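PDB 4BLP: packaging enzyme P4 from Pseudomonas phage phi13, which probably hydrolyses nucleoside triphosphates as a hexameric RecA-like helicase motor to package viral RNA into the capsid of this dsRNA phage. Local coordinates for residues G71-V76 with F220-A225; A157-W162 with V254-P259; V170-G175 with L201-A206; I188-L193 with L197-L202; A237-L242 with N271-S276. All blocks are in the same frame, centred on the assembly; numbering follows the deposited sequence. Where two conformers were deposited one is given.

Contact 1: residues G71-V76 with F220-A225; sequences GSIPLV and FGITGA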
# COMPACT_ATOMS: atom_id res chain seq x y z
N GLY D 71 17.12 1.09 5.07
CA GLY D 71 15.72 1.16 4.64
C GLY D 71 15.33 2.63 4.55
O GLY D 71 16.11 3.47 4.05
N SER D 72 14.19 2.98 5.12
CA SER D 72 13.72 4.37 5.09
C SER D 72 14.22 5.14 6.34
O SER D 72 13.82 6.30 6.54
CB SER D 72 12.19 4.39 5.04
OG SER D 72 11.67 3.80 6.22
N ILE D 73 15.07 4.51 7.16
CA ILE D 73 15.54 5.14 8.41
C ILE D 73 16.80 5.94 8.14
O ILE D 73 17.83 5.33 7.84
CB ILE D 73 15.82 4.06 9.50
CG1 ILE D 73 14.59 3.18 9.80
CG2 ILE D 73 16.38 4.73 10.81
CD1 ILE D 73 14.98 1.77 10.35
N PRO D 74 16.77 7.27 8.29
CA PRO D 74 18.01 8.04 8.15
C PRO D 74 18.82 7.93 9.43
O PRO D 74 18.26 7.91 10.54
CB PRO D 74 17.51 9.49 7.97
CG PRO D 74 16.21 9.54 8.76
CD PRO D 74 15.62 8.12 8.71
N LEU D 75 20.14 7.90 9.29
CA LEU D 75 21.03 7.81 10.45
C LEU D 75 22.22 8.71 10.24
O LEU D 75 22.63 8.97 9.10
CB LEU D 75 21.56 6.37 10.60
CG LEU D 75 20.52 5.29 10.98
CD1 LEU D 75 21.13 3.91 10.84
CD2 LEU D 75 20.01 5.51 12.42
N VAL D 76 22.78 9.16 11.36
CA VAL D 76 24.01 9.94 11.30
C VAL D 76 24.98 9.33 12.29
O VAL D 76 24.59 8.98 13.41
CB VAL D 76 23.76 11.43 11.64
CG1 VAL D 76 25.09 12.20 11.76
CG2 VAL D 76 22.89 12.09 10.57
N PHE D 220 13.82 -8.26 10.38
CA PHE D 220 12.39 -8.08 10.54
C PHE D 220 11.90 -6.68 10.13
O PHE D 220 10.80 -6.55 9.61
CB PHE D 220 11.99 -8.34 12.01
CG PHE D 220 12.22 -9.74 12.54
CD1 PHE D 220 12.43 -10.81 11.68
CD2 PHE D 220 12.23 -9.99 13.91
CE1 PHE D 220 12.63 -12.10 12.19
CE2 PHE D 220 12.44 -11.28 14.41
CZ PHE D 220 12.59 -12.32 13.55
N GLY D 221 12.70 -5.67 10.36
CA GLY D 221 12.28 -4.30 10.18
C GLY D 221 12.59 -3.60 8.88
O GLY D 221 11.96 -2.59 8.60
N ILE D 222 13.58 -4.08 8.12
CA ILE D 222 13.98 -3.47 6.85
C ILE D 222 13.22 -4.22 5.75
O ILE D 222 13.69 -5.26 5.28
CB ILE D 222 15.52 -3.48 6.62
CG1 ILE D 222 16.29 -2.77 7.73
CG2 ILE D 222 15.89 -2.87 5.25
CD1 ILE D 222 15.82 -1.31 8.09
N THR D 223 12.08 -3.65 5.35
CA THR D 223 11.14 -4.26 4.41
C THR D 223 11.08 -3.58 3.04
O THR D 223 11.71 -2.56 2.80
CB THR D 223 9.73 -4.21 5.04
OG1 THR D 223 9.44 -2.83 5.38
CG2 THR D 223 9.60 -5.12 6.24
N GLY D 224 10.33 -4.18 2.14
CA GLY D 224 10.14 -3.62 0.81
C GLY D 224 10.18 -4.69 -0.23
O GLY D 224 10.10 -5.89 0.09
N ALA D 225 10.29 -4.26 -1.50
CA ALA D 225 10.35 -5.16 -2.65
C ALA D 225 11.32 -6.28 -2.40
O ALA D 225 12.44 -6.04 -1.92
CB ALA D 225 10.75 -4.39 -3.90

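Contact 2: residues A157-W162 with V254-P259; sequences AGKSKW and VAAINP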
# COMPACT_ATOMS: atom_id res chain seq x y z
N ALA D 157 20.81 -23.12 13.96
CA ALA D 157 22.09 -23.32 13.25
C ALA D 157 23.27 -23.36 14.19
O ALA D 157 24.34 -23.84 13.79
CB ALA D 157 22.33 -22.19 12.24
N GLY D 158 23.12 -22.76 15.37
CA GLY D 158 24.19 -22.67 16.35
C GLY D 158 25.11 -21.48 16.12
O GLY D 158 26.30 -21.58 16.43
N LYS D 159 24.56 -20.33 15.63
CA LYS D 159 25.35 -19.11 15.37
C LYS D 159 25.97 -18.59 16.68
O LYS D 159 27.18 -18.35 16.72
CB LYS D 159 24.51 -17.98 14.71
CG LYS D 159 23.93 -18.30 13.33
CD LYS D 159 23.07 -17.15 12.75
CE LYS D 159 21.74 -16.90 13.44
NZ LYS D 159 20.83 -18.09 13.50
N SER D 160 25.16 -18.47 17.77
CA SER D 160 25.63 -18.00 19.08
C SER D 160 26.71 -18.89 19.65
O SER D 160 27.68 -18.37 20.21
CB SER D 160 24.47 -17.94 20.08
OG SER D 160 23.55 -16.96 19.64
N LYS D 161 26.55 -20.22 19.53
CA LYS D 161 27.50 -21.20 20.05
C LYS D 161 28.82 -21.09 19.31
O LYS D 161 29.88 -21.13 19.93
CB LYS D 161 26.92 -22.63 19.94
CG LYS D 161 27.76 -23.67 20.66
CD LYS D 161 27.12 -25.06 20.61
CE LYS D 161 28.09 -26.14 21.02
NZ LYS D 161 27.60 -27.49 20.67
N TRP D 162 28.77 -21.00 17.96
CA TRP D 162 30.00 -20.88 17.18
C TRP D 162 30.69 -19.54 17.53
O TRP D 162 31.91 -19.51 17.71
CB TRP D 162 29.71 -20.95 15.67
CG TRP D 162 30.97 -20.82 14.86
CD1 TRP D 162 31.90 -21.80 14.63
CD2 TRP D 162 31.49 -19.62 14.25
NE1 TRP D 162 32.95 -21.29 13.89
CE2 TRP D 162 32.72 -19.96 13.63
CE3 TRP D 162 31.02 -18.29 14.14
CZ2 TRP D 162 33.50 -19.01 12.95
CZ3 TRP D 162 31.78 -17.36 13.44
CH2 TRP D 162 33.01 -17.72 12.85
N VAL D 254 31.12 -7.75 13.94
CA VAL D 254 30.70 -9.12 13.62
C VAL D 254 29.25 -9.23 14.03
O VAL D 254 28.92 -8.79 15.14
CB VAL D 254 31.58 -10.19 14.30
CG1 VAL D 254 31.08 -11.60 13.92
CG2 VAL D 254 33.05 -10.01 13.89
N ALA D 255 28.36 -9.72 13.17
CA ALA D 255 26.95 -9.82 13.59
C ALA D 255 26.32 -11.11 13.13
O ALA D 255 26.54 -11.51 12.00
CB ALA D 255 26.18 -8.65 13.01
N ALA D 256 25.49 -11.73 14.00
CA ALA D 256 24.69 -12.91 13.63
C ALA D 256 23.45 -12.45 12.87
O ALA D 256 22.81 -11.46 13.26
CB ALA D 256 24.28 -13.70 14.88
N ILE D 257 23.08 -13.16 11.81
CA ILE D 257 21.87 -12.82 11.10
C ILE D 257 21.21 -14.08 10.52
O ILE D 257 21.91 -15.00 10.09
CB ILE D 257 22.17 -11.75 9.99
CG1 ILE D 257 20.89 -11.10 9.46
CG2 ILE D 257 23.04 -12.32 8.84
CD1 ILE D 257 21.18 -9.81 8.62
N ASN D 258 19.88 -14.11 10.56
CA ASN D 258 19.10 -15.21 9.96
C ASN D 258 18.13 -14.54 8.98
O ASN D 258 17.13 -14.01 9.45
CB ASN D 258 18.39 -16.05 11.01
CG ASN D 258 17.41 -17.04 10.39
OD1 ASN D 258 17.37 -17.25 9.17
ND2 ASN D 258 16.62 -17.70 11.23
N PRO D 259 18.43 -14.49 7.66
CA PRO D 259 17.58 -13.73 6.75
C PRO D 259 16.21 -14.34 6.47
O PRO D 259 15.37 -13.69 5.84
CB PRO D 259 18.42 -13.64 5.46
CG PRO D 259 19.25 -14.90 5.49
CD PRO D 259 19.62 -15.05 6.95

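Contact 3: residues V170-G175 with L201-A206; sequences VTIRWG and LLLATA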
# COMPACT_ATOMS: atom_id res chain seq x y z
N VAL D 170 33.44 -9.07 23.77
CA VAL D 170 32.15 -8.59 24.24
C VAL D 170 31.09 -8.93 23.22
O VAL D 170 31.37 -8.94 22.01
CB VAL D 170 32.23 -7.05 24.53
CG1 VAL D 170 32.57 -6.27 23.26
CG2 VAL D 170 30.93 -6.52 25.18
N THR D 171 29.89 -9.22 23.70
CA THR D 171 28.73 -9.48 22.85
C THR D 171 27.66 -8.46 23.13
O THR D 171 27.26 -8.28 24.28
CB THR D 171 28.21 -10.92 23.07
OG1 THR D 171 29.25 -11.87 22.80
CG2 THR D 171 26.97 -11.24 22.20
N ILE D 172 27.19 -7.80 22.08
CA ILE D 172 26.07 -6.87 22.20
C ILE D 172 24.81 -7.71 22.03
O ILE D 172 24.72 -8.48 21.07
CB ILE D 172 26.16 -5.74 21.18
CG1 ILE D 172 27.36 -4.84 21.56
CG2 ILE D 172 24.83 -4.91 21.15
CD1 ILE D 172 27.62 -3.86 20.43
N ARG D 173 23.85 -7.56 22.95
CA ARG D 173 22.63 -8.37 22.90
C ARG D 173 21.47 -7.48 22.51
O ARG D 173 21.16 -6.52 23.22
CB ARG D 173 22.42 -9.06 24.27
CG ARG D 173 23.49 -10.17 24.46
CD ARG D 173 23.02 -11.52 23.89
NE ARG D 173 21.92 -11.98 24.72
CZ ARG D 173 20.99 -12.87 24.35
NH1 ARG D 173 21.06 -13.44 23.15
NH2 ARG D 173 19.99 -13.16 25.15
N TRP D 174 20.90 -7.74 21.32
CA TRP D 174 19.83 -6.91 20.75
C TRP D 174 18.74 -7.74 20.14
O TRP D 174 19.01 -8.60 19.27
CB TRP D 174 20.44 -5.99 19.66
CG TRP D 174 19.45 -5.02 19.06
CD1 TRP D 174 18.48 -4.30 19.72
CD2 TRP D 174 19.33 -4.67 17.66
NE1 TRP D 174 17.75 -3.56 18.81
CE2 TRP D 174 18.24 -3.77 17.55
CE3 TRP D 174 20.02 -5.07 16.49
CZ2 TRP D 174 17.87 -3.19 16.31
CZ3 TRP D 174 19.65 -4.50 15.26
CH2 TRP D 174 18.58 -3.58 15.18
N GLY D 175 17.50 -7.48 20.56
CA GLY D 175 16.30 -8.09 19.98
C GLY D 175 16.19 -9.60 20.16
O GLY D 175 15.48 -10.27 19.40
N LEU D 201 30.17 0.50 17.57
CA LEU D 201 31.27 1.34 17.05
C LEU D 201 32.20 1.79 18.17
O LEU D 201 33.41 1.84 17.96
CB LEU D 201 30.70 2.57 16.31
CG LEU D 201 29.93 2.19 15.02
CD1 LEU D 201 29.31 3.45 14.38
CD2 LEU D 201 30.91 1.48 14.00
N LEU D 202 31.64 2.13 19.34
CA LEU D 202 32.50 2.54 20.48
C LEU D 202 33.42 1.40 20.93
O LEU D 202 34.64 1.61 21.09
CB LEU D 202 31.63 3.03 21.65
CG LEU D 202 31.06 4.44 21.46
CD1 LEU D 202 29.82 4.66 22.40
CD2 LEU D 202 32.13 5.47 21.75
N LEU D 203 32.87 0.21 21.11
CA LEU D 203 33.64 -0.96 21.52
C LEU D 203 34.70 -1.33 20.48
O LEU D 203 35.84 -1.55 20.83
CB LEU D 203 32.71 -2.14 21.75
CG LEU D 203 31.89 -2.06 23.05
CD1 LEU D 203 30.75 -3.01 22.97
CD2 LEU D 203 32.79 -2.32 24.32
N ALA D 204 34.33 -1.35 19.19
CA ALA D 204 35.30 -1.70 18.14
C ALA D 204 36.41 -0.64 18.04
O ALA D 204 37.60 -0.99 17.90
CB ALA D 204 34.57 -1.85 16.81
N THR D 205 36.05 0.65 18.18
CA THR D 205 37.04 1.74 18.13
C THR D 205 38.00 1.60 19.32
O THR D 205 39.21 1.92 19.19
CB THR D 205 36.32 3.11 18.09
OG1 THR D 205 35.54 3.16 16.88
CG2 THR D 205 37.29 4.31 18.08
N ALA D 206 37.46 1.12 20.48
CA ALA D 206 38.23 0.87 21.72
C ALA D 206 38.98 -0.46 21.69
O ALA D 206 39.48 -0.92 22.73
CB ALA D 206 37.31 0.93 22.93

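Contact 4: residues I188-L193 with L197-L202; sequences IAVADL and LAVALL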
# COMPACT_ATOMS: atom_id res chain seq x y z
N ILE D 188 26.63 -6.64 26.62
CA ILE D 188 26.00 -5.35 26.84
C ILE D 188 24.63 -5.43 26.15
O ILE D 188 24.59 -5.68 24.96
CB ILE D 188 26.86 -4.20 26.31
CG1 ILE D 188 28.25 -4.14 27.00
CG2 ILE D 188 26.08 -2.87 26.48
CD1 ILE D 188 29.18 -3.17 26.50
N ALA D 189 23.55 -5.22 26.90
CA ALA D 189 22.20 -5.29 26.35
C ALA D 189 21.83 -3.92 25.79
O ALA D 189 22.07 -2.90 26.44
CB ALA D 189 21.23 -5.71 27.46
N VAL D 190 21.20 -3.89 24.61
CA VAL D 190 20.80 -2.61 23.97
C VAL D 190 19.35 -2.73 23.54
O VAL D 190 18.83 -3.85 23.43
CB VAL D 190 21.73 -2.19 22.79
CG1 VAL D 190 23.17 -1.96 23.28
CG2 VAL D 190 21.69 -3.24 21.67
N ALA D 191 18.70 -1.56 23.27
CA ALA D 191 17.28 -1.57 22.93
C ALA D 191 16.99 -1.32 21.45
O ALA D 191 16.23 -2.09 20.84
CB ALA D 191 16.54 -0.55 23.80
N ASP D 192 17.50 -0.20 20.87
CA ASP D 192 17.12 0.15 19.48
C ASP D 192 18.32 0.08 18.55
O ASP D 192 19.46 -0.17 18.99
CB ASP D 192 16.49 1.56 19.43
CG ASP D 192 17.51 2.66 19.44
OD1 ASP D 192 18.37 2.65 20.34
OD2 ASP D 192 17.48 3.52 18.51
N LEU D 193 18.08 0.32 17.28
CA LEU D 193 19.14 0.27 16.26
C LEU D 193 20.26 1.31 16.52
O LEU D 193 21.43 0.99 16.34
CB LEU D 193 18.46 0.52 14.89
CG LEU D 193 19.43 0.78 13.71
CD1 LEU D 193 20.19 -0.52 13.34
CD2 LEU D 193 18.61 1.29 12.52
N LEU D 197 24.20 0.31 17.23
CA LEU D 197 25.31 0.74 16.39
C LEU D 197 26.33 1.58 17.14
O LEU D 197 27.51 1.40 16.94
CB LEU D 197 24.82 1.50 15.16
CG LEU D 197 25.87 1.72 14.06
CD1 LEU D 197 26.58 0.41 13.58
CD2 LEU D 197 25.24 2.40 12.87
N ALA D 198 25.87 2.53 17.97
CA ALA D 198 26.79 3.39 18.71
C ALA D 198 27.65 2.54 19.65
O ALA D 198 28.88 2.71 19.68
CB ALA D 198 25.99 4.44 19.50
N VAL D 199 27.02 1.62 20.40
CA VAL D 199 27.75 0.77 21.36
C VAL D 199 28.76 -0.10 20.59
O VAL D 199 29.91 -0.22 21.02
CB VAL D 199 26.76 -0.07 22.22
CG1 VAL D 199 27.49 -1.15 23.02
CG2 VAL D 199 26.01 0.85 23.17
N ALA D 200 28.33 -0.68 19.47
CA ALA D 200 29.23 -1.50 18.63
C ALA D 200 30.43 -0.69 18.14
O ALA D 200 31.58 -1.16 18.24
CB ALA D 200 28.46 -2.08 17.43
N LEU D 201 30.17 0.50 17.57
CA LEU D 201 31.27 1.34 17.05
C LEU D 201 32.20 1.79 18.17
O LEU D 201 33.41 1.84 17.96
CB LEU D 201 30.70 2.57 16.31
CG LEU D 201 29.93 2.19 15.02
CD1 LEU D 201 29.31 3.45 14.38
CD2 LEU D 201 30.91 1.48 14.00
N LEU D 202 31.64 2.13 19.34
CA LEU D 202 32.50 2.54 20.48
C LEU D 202 33.42 1.40 20.93
O LEU D 202 34.64 1.61 21.09
CB LEU D 202 31.63 3.03 21.65
CG LEU D 202 31.06 4.44 21.46
CD1 LEU D 202 29.82 4.66 22.40
CD2 LEU D 202 32.13 5.47 21.75

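Contact 5: residues A237-L242 with N271-S276; sequences AALTSL and NNIAAS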
# COMPACT_ATOMS: atom_id res chain seq x y z
N ALA D 237 21.08 -3.63 0.73
CA ALA D 237 21.59 -2.25 0.69
C ALA D 237 21.94 -1.80 2.12
O ALA D 237 22.94 -1.10 2.32
CB ALA D 237 20.52 -1.32 0.09
N ALA D 238 21.12 -2.19 3.10
CA ALA D 238 21.37 -1.79 4.53
C ALA D 238 22.67 -2.41 5.00
O ALA D 238 23.45 -1.77 5.69
CB ALA D 238 20.23 -2.23 5.45
N LEU D 239 22.88 -3.69 4.66
CA LEU D 239 24.14 -4.35 5.10
C LEU D 239 25.35 -3.67 4.44
O LEU D 239 26.37 -3.48 5.10
CB LEU D 239 24.09 -5.83 4.70
CG LEU D 239 23.11 -6.69 5.54
CD1 LEU D 239 23.04 -8.11 4.97
CD2 LEU D 239 23.53 -6.74 7.06
N THR D 240 25.24 -3.26 3.18
CA THR D 240 26.38 -2.54 2.53
C THR D 240 26.58 -1.19 3.18
O THR D 240 27.71 -0.76 3.35
CB THR D 240 26.15 -2.41 1.01
OG1 THR D 240 26.09 -3.76 0.49
CG2 THR D 240 27.27 -1.63 0.30
N SER D 241 25.49 -0.50 3.52
CA SER D 241 25.61 0.81 4.21
C SER D 241 26.33 0.65 5.55
O SER D 241 27.29 1.40 5.83
CB SER D 241 24.24 1.45 4.42
OG SER D 241 23.69 1.77 3.15
N LEU D 242 25.91 -0.34 6.36
CA LEU D 242 26.56 -0.56 7.66
C LEU D 242 27.99 -1.01 7.45
O LEU D 242 28.90 -0.51 8.12
CB LEU D 242 25.77 -1.63 8.44
CG LEU D 242 24.37 -1.17 8.85
CD1 LEU D 242 23.59 -2.35 9.48
CD2 LEU D 242 24.47 0.01 9.90
N ASN D 271 24.45 -15.74 -1.30
CA ASN D 271 25.33 -15.07 -2.26
C ASN D 271 25.11 -13.55 -2.24
O ASN D 271 26.06 -12.78 -2.30
CB ASN D 271 25.08 -15.58 -3.69
CG ASN D 271 25.61 -16.96 -3.94
OD1 ASN D 271 26.46 -17.47 -3.19
ND2 ASN D 271 25.14 -17.58 -5.02
N ASN D 272 23.84 -13.11 -2.15
CA ASN D 272 23.55 -11.67 -2.12
C ASN D 272 24.09 -11.04 -0.85
O ASN D 272 24.58 -9.91 -0.89
CB ASN D 272 22.03 -11.43 -2.26
CG ASN D 272 21.49 -11.79 -3.63
OD1 ASN D 272 22.21 -11.80 -4.62
ND2 ASN D 272 20.22 -12.10 -3.74
N ILE D 273 24.02 -11.76 0.28
CA ILE D 273 24.57 -11.24 1.54
C ILE D 273 26.10 -11.13 1.42
O ILE D 273 26.67 -10.09 1.76
CB ILE D 273 24.15 -12.14 2.75
CG1 ILE D 273 22.66 -12.00 3.00
CG2 ILE D 273 24.93 -11.73 4.01
CD1 ILE D 273 22.11 -12.94 4.09
N ALA D 274 26.77 -12.19 0.90
CA ALA D 274 28.23 -12.16 0.73
C ALA D 274 28.67 -10.99 -0.17
O ALA D 274 29.70 -10.38 0.07
CB ALA D 274 28.71 -13.48 0.12
N ALA D 275 27.85 -10.65 -1.19
CA ALA D 275 28.14 -9.59 -2.14
C ALA D 275 27.93 -8.22 -1.52
O ALA D 275 28.34 -7.22 -2.12
CB ALA D 275 27.24 -9.73 -3.37
N SER D 276 27.37 -8.17 -0.29
CA SER D 276 27.07 -6.90 0.36
C SER D 276 28.05 -6.48 1.45
O SER D 276 27.98 -5.33 1.90
CB SER D 276 25.67 -6.97 0.98
OG SER D 276 24.71 -7.40 0.00

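Contact 1: residues G71-V76 with F220-A225
Ile222 meets Gly71 and Ile73 where a β-hairpin tip lies beside the end of a helix. Strands 65-70 and 73-78 form the hairpin, which belongs to the three-stranded antiparallel sheet of the chain. Its two-residue turn is Gly71-Ser72. The Gly71 backbone angles, phi 60° and psi -132°, fit the first corner of a type II' turn. Ile222 is the first residue to leave helical geometry after helix 216-221.

The packed part is small and apolar. Ile222 CD1 touches Ile73 CD1 at 3.9 Å, and the two side chains cross at a slant. The same Ile222 CD1 lies 4.1 Å from Gly71 N. Chi1 of Ile222 is -58°, which sets CG1 beside its own backbone N and lets the terminal methyl extend to the hairpin. No hydrogen bond joins the two segments; methyls of Ile222 pack on Ile73 and on the Gly71 backbone.

The other side is looser. Ser72, at the second corner of the turn, is exposed and takes no part. Thr223 and Gly224 follow Ile222 into an exposed loop that leads away from the hairpin. Thr223 packs on Ala225 of a neighbouring subunit. Ile73 also rests on Pro123 of that subunit, so the hairpin tip and the loop both lie at a subunit interface. At the turn itself, the branch methyl Ile222 CG2 approaches Gly71 CA to 4.1 Å.

Contact 2: residues A157-W162 with V254-P259
The flat peptide group between Ile257 and Asn258 has the aliphatic part of Lys159 over one face. Lys159 CD lies 3.6 Å from Ile257 O. Lys159 CE sits above the carbonyl carbon, 4.1 Å from Ile257 C. These are van der Waals contacts, not hydrogen bonds. Ala256 CB extends the same surface and meets Lys159 CD at 4.2 Å.

The carboxamide of Asn258 stands to one side of the ammonium. It is Asn258 CB that approaches Lys159 NZ, at 4.0 Å, and the two side chains cross at about a right angle. The amide oxygen, Asn258 OD1, accepts a hydrogen bond from Met260 N, which ties the amide to the loop after the strand.

Lys159 reaches the strand end through two bends, with chi3 at -70° and chi4 at -56°. They fold the ammonium back toward its own loop, where Lys159 NZ is hydrogen-bonded to Gly153 O. Gly158 is the N-cap of helix 159-164, and its carbonyl takes the first helical bond, from Trp162 N to Gly158 O at 3.0 Å. One residue after the lysine, Ser160 OG makes a weak hydrogen bond to Asp213 at the end of the neighbouring strand 210-213.

A glycine-rich loop, a lysine and a serine at the start of a helix, set against the ends of parallel strands, match the Walker A motif (P-loop) of RecA-like NTPases, the probable nucleotide site.

Contact 3: residues V170-G175 with L201-A206
Leu203 packs on Val170 and Ile172, where helix 193-205 covers one face of the central β-sheet. The helix connects strand 187-189 to strand 210-213, and strand 170-173 lies between those two in the sheet. The connection is a β-α-β crossover over the strand contacted here.

The first shell is entirely aliphatic. Leu203 CD1 touches Val170 CG1 at 3.7 Å, and these two side chains meet tip to tip. The second methyl, Leu203 CD2, is 4.1 Å from the same Val170 CG1. Ile172 runs alongside Leu203 in the opposite direction, and its CG1 is 4.1 Å from Leu203 CD1. Leu203 CD1 therefore sits against two residues of one strand face. In Val170, chi1 of 61° places CG1 between the backbone N and the carbonyl carbon, pointing at the leucine.

The next shell backs the strand side. Ile172 also packs on Val199 and Ala200 of the same helix and on Val210 of the adjacent strand. Thr171 and Arg173 alternate to the other sheet face, where Arg173 makes salt bridges to Asp182 and Asp213.

On the helix, the last turn has an extra bond. Leu201 O accepts both the backbone N and the hydroxyl of Thr205, from opposite faces of its carbonyl plane. Thr205 OG1 donates to Leu201 O at 2.7 Å, with a C=O...donor angle of 149°.

Contact 4: residues I188-L193 with L197-L202
Leu197 N donates to Leu193 O at 3.0 Å, a nearly straight bond with an N-H...O angle of 165°. It closes the first turn of helix 193-205. Leu197 CB lies 3.6 Å from the same Leu193 O. The helix start is fixed by Asp192, its N-cap residue. Asp192 OD1 accepts from Glu195 N, and Asp192 OD2 pairs with Thr194 OG1. Glu195 OE1 in turn accepts from Ala191 N.

The rest of the contact is apolar. Val199 turns one methyl to each of two residues from the strand side. With CG1 anti to the backbone N (chi1 169°), the two methyls point at different partners: Val199 CG2 meets Val190 CG1 tip to tip at 4.0 Å, while Val199 CG1 meets Ile188 CG2 at 4.1 Å. Phe99 of helix 95-101 packs on both Ile188 and Val199.

Ala191 and Leu193 also make backbone hydrogen bonds to a neighbouring subunit, so the turn between strand and helix is part of an interface. The chemistry implies a division of labour: polar bonds define where the helix begins, and branched aliphatic side chains pack it against strand 187-189 and the residue that follows.

Contact 5: residues A237-L242 with N271-S276
Thr240 and Ser276 both hold their hydroxyls beside their own backbone N, with chi1 of -62° and -52°, but the two groups face different partners. Thr240 OG1 turns across the contact and donates to Ser276 O at 2.8 Å. The bond lies in the carbonyl plane, on a lone pair, with a C=O...donor angle of 112°. Thr240 CA adds a CH...O contact to Ser276 O at 3.3 Å. One carbonyl oxygen thus receives both a hydroxyl and a CA-H from the same residue.

Ser276 OG turns back instead. It donates to Asn272 O at 2.7 Å, one turn earlier in its own segment. Ser276 CB faces helix 233-248, 3.3 Å from Thr240 OG1 and 4.2 Å from Leu239 CB.

Helices 233-248 and 266-274 lie on the same face of the central sheet of the RecA-like α/β fold, and strand 252-257 runs between them in the chain. Their side chains meet above strand 147-152. Leu239 CD1 touches Ile273 CG2 at 4.2 Å. Beneath them, Leu239 packs on Leu148 and Ile273 on Val150. Tyr236, one turn before Thr240, touches both Ile273 and Ser276.

The polar end of the contact is at a subunit boundary. Arg216 of a neighbouring subunit reaches both hydroxyls, with NH1 hydrogen-bonded to Thr240 OG1 and NH2 to Ser276 OG. Glu176 of that subunit packs on Thr240.

Overall arrangement
From the N terminus, contact 1 opens first, at the hairpin of the three-stranded antiparallel sheet, and closes at the end of helix 216-221. Contact 2 opens inside that loop, at 157-162, and closes beyond it at strand 252-257, so contacts 1 and 2 cross. Contacts 3 and 4 are nested inside both. They end on helix 193-205, share Leu201 and Leu202, and use neighbouring strands of the central sheet. Contact 5 opens after contacts 1, 3 and 4 have closed, and it crosses contact 2. Leu193 links contact 4 to Ile73 and Leu75 of contact 1, while Pro259 packs on Ile273 between contacts 2 and 5.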